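Local coordinates for protein uroporphyrinogen-III C-methyltransferase (Pseudomonas denitrificans, PDB 1S4D) that transfers methyl groups from two S-adenosyl-L-methionine molecules to C-2 and C-7 of uroporphyrinogen III, giving precorrin-2 on the way to cobalamin and siroheme, at residues P10-G21 against L116-V126. Sequence-based numbering, arbitrary orientation.
Sequences PALEKGSVWLVG and LVEHQVPFRIV
Val-17 to Val-20 pair in parallel with Phe-123 to Val-126, the strand axes 14° apart, joined by backbone hydrogen bonds that run from Val-17 N to Pro-122 O (3.1 Å) up to Gly-21 N to Val-126 O (3.0 Å). On one face of the sheet Arg-124 lies alongside Trp-18, pointing the same way. Arg-124, with CG anti to the backbone N (chi1 161°), runs its chain over the indole, and CD sits 3.7 Å from the centroid of the six-membered ring as a CH-pi contact. Leu-12 CB covers the opposite ring face, so the indole is sandwiched. Over the ring the arginine bends at chi3 (-65°), and Pro-10 CG lies over one guanidinium face, toward its rim, 3.3 Å from Arg-124 NH2. Replacing Trp-18 by an alanine would probably open a gap between Leu-12 and Arg-124 and leave the arginine methylenes without the ring they lie on. Within this chain, strand 123-126 is outermost in the five-stranded parallel sheet of the methylase fold's N-terminal domain; 16-21 lies between it and 94-99, and ends at Gly-21, about 7 Å from the bound S-adenosyl-L-homocysteine. On the other face Leu-116 CD2, from the last turn of helix 109-118, meets Leu-19 CD1 at 3.6 Å and also packs against Val-17. Ile-125 CD1 touches Leu-19 CB at 3.7 Å, while Trp-257 of the second subunit packs on Ile-125 and Arg-124. At the turn before the strand, Glu-13 O accepts both Ser-16 N and, at 2.8 Å, Ser-16 OG.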
# COMPACT_ATOMS: atom_id res chain seq x y z
N PRO B 10 0.41 19.25 -9.59
CA PRO B 10 -0.27 19.29 -10.89
C PRO B 10 -1.73 19.62 -10.70
O PRO B 10 -2.37 19.15 -9.77
CB PRO B 10 -0.14 17.86 -11.42
CG PRO B 10 0.86 17.21 -10.55
CD PRO B 10 0.84 17.88 -9.24
N ALA B 11 -2.26 20.47 -11.57
CA ALA B 11 -3.68 20.77 -11.60
C ALA B 11 -4.46 19.55 -12.05
O ALA B 11 -3.98 18.79 -12.87
CB ALA B 11 -3.94 21.90 -12.57
N LEU B 12 -5.66 19.35 -11.51
CA LEU B 12 -6.61 18.43 -12.14
C LEU B 12 -7.32 19.16 -13.28
O LEU B 12 -8.20 19.98 -13.08
CB LEU B 12 -7.56 17.82 -11.11
CG LEU B 12 -8.89 17.18 -11.51
CD1 LEU B 12 -8.77 16.08 -12.59
CD2 LEU B 12 -9.61 16.71 -10.24
N GLU B 13 -6.89 18.84 -14.49
CA GLU B 13 -7.22 19.55 -15.72
C GLU B 13 -8.61 19.26 -16.27
O GLU B 13 -9.07 18.13 -16.21
CB GLU B 13 -6.23 19.14 -16.80
CG GLU B 13 -5.58 20.31 -17.49
CD GLU B 13 -4.21 20.58 -16.93
OE1 GLU B 13 -4.02 21.66 -16.34
OE2 GLU B 13 -3.35 19.68 -17.08
N LYS B 14 -9.25 20.27 -16.84
CA LYS B 14 -10.54 20.10 -17.50
C LYS B 14 -10.49 18.94 -18.50
O LYS B 14 -9.55 18.84 -19.29
CB LYS B 14 -10.97 21.39 -18.20
CG LYS B 14 -11.44 22.53 -17.25
CD LYS B 14 -12.17 23.61 -18.04
CE LYS B 14 -12.19 24.93 -17.28
NZ LYS B 14 -13.58 25.51 -17.17
N GLY B 15 -11.47 18.05 -18.42
CA GLY B 15 -11.55 16.97 -19.37
C GLY B 15 -10.63 15.80 -19.10
O GLY B 15 -10.36 15.00 -20.01
N SER B 16 -10.13 15.69 -17.87
CA SER B 16 -9.36 14.52 -17.51
C SER B 16 -9.90 13.85 -16.25
O SER B 16 -10.70 14.43 -15.53
CB SER B 16 -7.86 14.85 -17.41
OG SER B 16 -7.62 15.76 -16.37
N VAL B 17 -9.48 12.62 -16.02
CA VAL B 17 -9.91 11.88 -14.84
C VAL B 17 -8.71 11.47 -13.97
O VAL B 17 -7.73 10.89 -14.47
CB VAL B 17 -10.74 10.64 -15.24
CG1 VAL B 17 -11.22 9.90 -14.00
CG2 VAL B 17 -11.93 11.03 -16.18
N TRP B 18 -8.77 11.81 -12.69
CA TRP B 18 -7.85 11.23 -11.73
C TRP B 18 -8.53 10.06 -10.99
O TRP B 18 -9.65 10.21 -10.44
CB TRP B 18 -7.38 12.29 -10.74
CG TRP B 18 -6.52 13.35 -11.34
CD1 TRP B 18 -6.41 13.68 -12.67
CD2 TRP B 18 -5.61 14.21 -10.65
NE1 TRP B 18 -5.50 14.70 -12.84
CE2 TRP B 18 -5.00 15.05 -11.62
CE3 TRP B 18 -5.25 14.36 -9.30
CZ2 TRP B 18 -4.05 16.02 -11.29
CZ3 TRP B 18 -4.31 15.34 -8.97
CH2 TRP B 18 -3.73 16.15 -9.97
N LEU B 19 -7.87 8.91 -11.00
CA LEU B 19 -8.22 7.79 -10.12
C LEU B 19 -7.40 7.98 -8.84
O LEU B 19 -6.18 7.86 -8.86
CB LEU B 19 -7.91 6.47 -10.80
CG LEU B 19 -8.80 6.06 -12.00
CD1 LEU B 19 -8.71 7.05 -13.10
CD2 LEU B 19 -8.38 4.74 -12.58
N VAL B 20 -8.08 8.29 -7.74
CA VAL B 20 -7.46 8.72 -6.49
C VAL B 20 -7.87 7.79 -5.35
O VAL B 20 -9.09 7.52 -5.14
CB VAL B 20 -7.92 10.15 -6.12
CG1 VAL B 20 -7.31 10.60 -4.83
CG2 VAL B 20 -7.59 11.15 -7.23
N GLY B 21 -6.86 7.31 -4.61
CA GLY B 21 -7.10 6.51 -3.43
C GLY B 21 -7.52 7.43 -2.30
O GLY B 21 -6.87 8.45 -2.08
N LEU B 116 -10.87 4.54 -19.78
CA LEU B 116 -10.44 5.90 -20.08
C LEU B 116 -9.57 5.96 -21.37
O LEU B 116 -9.87 6.73 -22.29
CB LEU B 116 -9.74 6.53 -18.87
CG LEU B 116 -10.53 7.33 -17.80
CD1 LEU B 116 -12.04 7.42 -18.01
CD2 LEU B 116 -10.25 6.86 -16.39
N VAL B 117 -8.54 5.12 -21.46
CA VAL B 117 -7.67 5.10 -22.63
C VAL B 117 -8.44 4.82 -23.94
O VAL B 117 -8.31 5.57 -24.91
CB VAL B 117 -6.51 4.12 -22.44
CG1 VAL B 117 -5.76 3.94 -23.74
CG2 VAL B 117 -5.58 4.63 -21.36
N GLU B 118 -9.24 3.76 -23.94
CA GLU B 118 -10.10 3.37 -25.05
C GLU B 118 -10.89 4.55 -25.64
O GLU B 118 -11.07 4.65 -26.85
CB GLU B 118 -11.04 2.26 -24.56
CG GLU B 118 -12.18 1.80 -25.47
CD GLU B 118 -13.19 0.95 -24.70
OE1 GLU B 118 -12.83 0.39 -23.63
OE2 GLU B 118 -14.36 0.84 -25.13
N HIS B 119 -11.34 5.46 -24.78
CA HIS B 119 -12.17 6.58 -25.20
C HIS B 119 -11.40 7.89 -25.25
O HIS B 119 -12.02 8.97 -25.27
CB HIS B 119 -13.40 6.73 -24.30
CG HIS B 119 -14.24 5.50 -24.22
ND1 HIS B 119 -15.39 5.33 -24.96
CD2 HIS B 119 -14.11 4.38 -23.46
CE1 HIS B 119 -15.93 4.15 -24.68
NE2 HIS B 119 -15.17 3.56 -23.77
N GLN B 120 -10.07 7.80 -25.26
CA GLN B 120 -9.18 8.95 -25.48
C GLN B 120 -9.23 10.00 -24.35
O GLN B 120 -9.07 11.20 -24.58
CB GLN B 120 -9.46 9.62 -26.84
CG GLN B 120 -9.42 8.69 -28.03
CD GLN B 120 -8.02 8.45 -28.49
OE1 GLN B 120 -7.36 7.53 -28.01
NE2 GLN B 120 -7.54 9.28 -29.41
N VAL B 121 -9.44 9.55 -23.12
CA VAL B 121 -9.50 10.49 -21.99
C VAL B 121 -8.20 10.39 -21.19
O VAL B 121 -7.85 9.31 -20.73
CB VAL B 121 -10.73 10.21 -21.11
CG1 VAL B 121 -10.73 11.06 -19.86
CG2 VAL B 121 -12.00 10.43 -21.89
N PRO B 122 -7.46 11.49 -21.01
CA PRO B 122 -6.23 11.43 -20.20
C PRO B 122 -6.57 11.23 -18.74
O PRO B 122 -7.66 11.61 -18.29
CB PRO B 122 -5.57 12.80 -20.43
CG PRO B 122 -6.68 13.70 -20.83
CD PRO B 122 -7.73 12.85 -21.51
N PHE B 123 -5.64 10.61 -18.00
CA PHE B 123 -5.84 10.32 -16.58
C PHE B 123 -4.53 10.34 -15.87
O PHE B 123 -3.47 10.21 -16.48
CB PHE B 123 -6.49 8.95 -16.38
CG PHE B 123 -5.63 7.81 -16.82
CD1 PHE B 123 -4.88 7.10 -15.91
CD2 PHE B 123 -5.57 7.44 -18.16
CE1 PHE B 123 -4.07 6.06 -16.32
CE2 PHE B 123 -4.76 6.40 -18.58
CZ PHE B 123 -4.00 5.71 -17.66
N ARG B 124 -4.61 10.49 -14.55
CA ARG B 124 -3.48 10.32 -13.65
C ARG B 124 -3.90 9.26 -12.63
O ARG B 124 -5.11 9.14 -12.35
CB ARG B 124 -3.20 11.65 -12.94
CG ARG B 124 -2.36 11.51 -11.67
CD ARG B 124 -1.94 12.81 -11.03
NE ARG B 124 -1.03 13.57 -11.88
CZ ARG B 124 0.24 13.83 -11.62
NH1 ARG B 124 0.81 13.37 -10.51
NH2 ARG B 124 0.95 14.55 -12.48
N ILE B 125 -2.94 8.52 -12.07
CA ILE B 125 -3.19 7.69 -10.88
C ILE B 125 -2.57 8.31 -9.64
O ILE B 125 -1.41 8.72 -9.64
CB ILE B 125 -2.64 6.25 -11.07
CG1 ILE B 125 -3.23 5.59 -12.33
CG2 ILE B 125 -2.90 5.39 -9.81
CD1 ILE B 125 -4.72 5.27 -12.26
N VAL B 126 -3.34 8.37 -8.58
CA VAL B 126 -2.86 8.85 -7.32
C VAL B 126 -3.01 7.73 -6.32
O VAL B 126 -4.11 7.43 -5.85
CB VAL B 126 -3.67 10.06 -6.86
CG1 VAL B 126 -3.22 10.51 -5.43
CG2 VAL B 126 -3.54 11.18 -7.86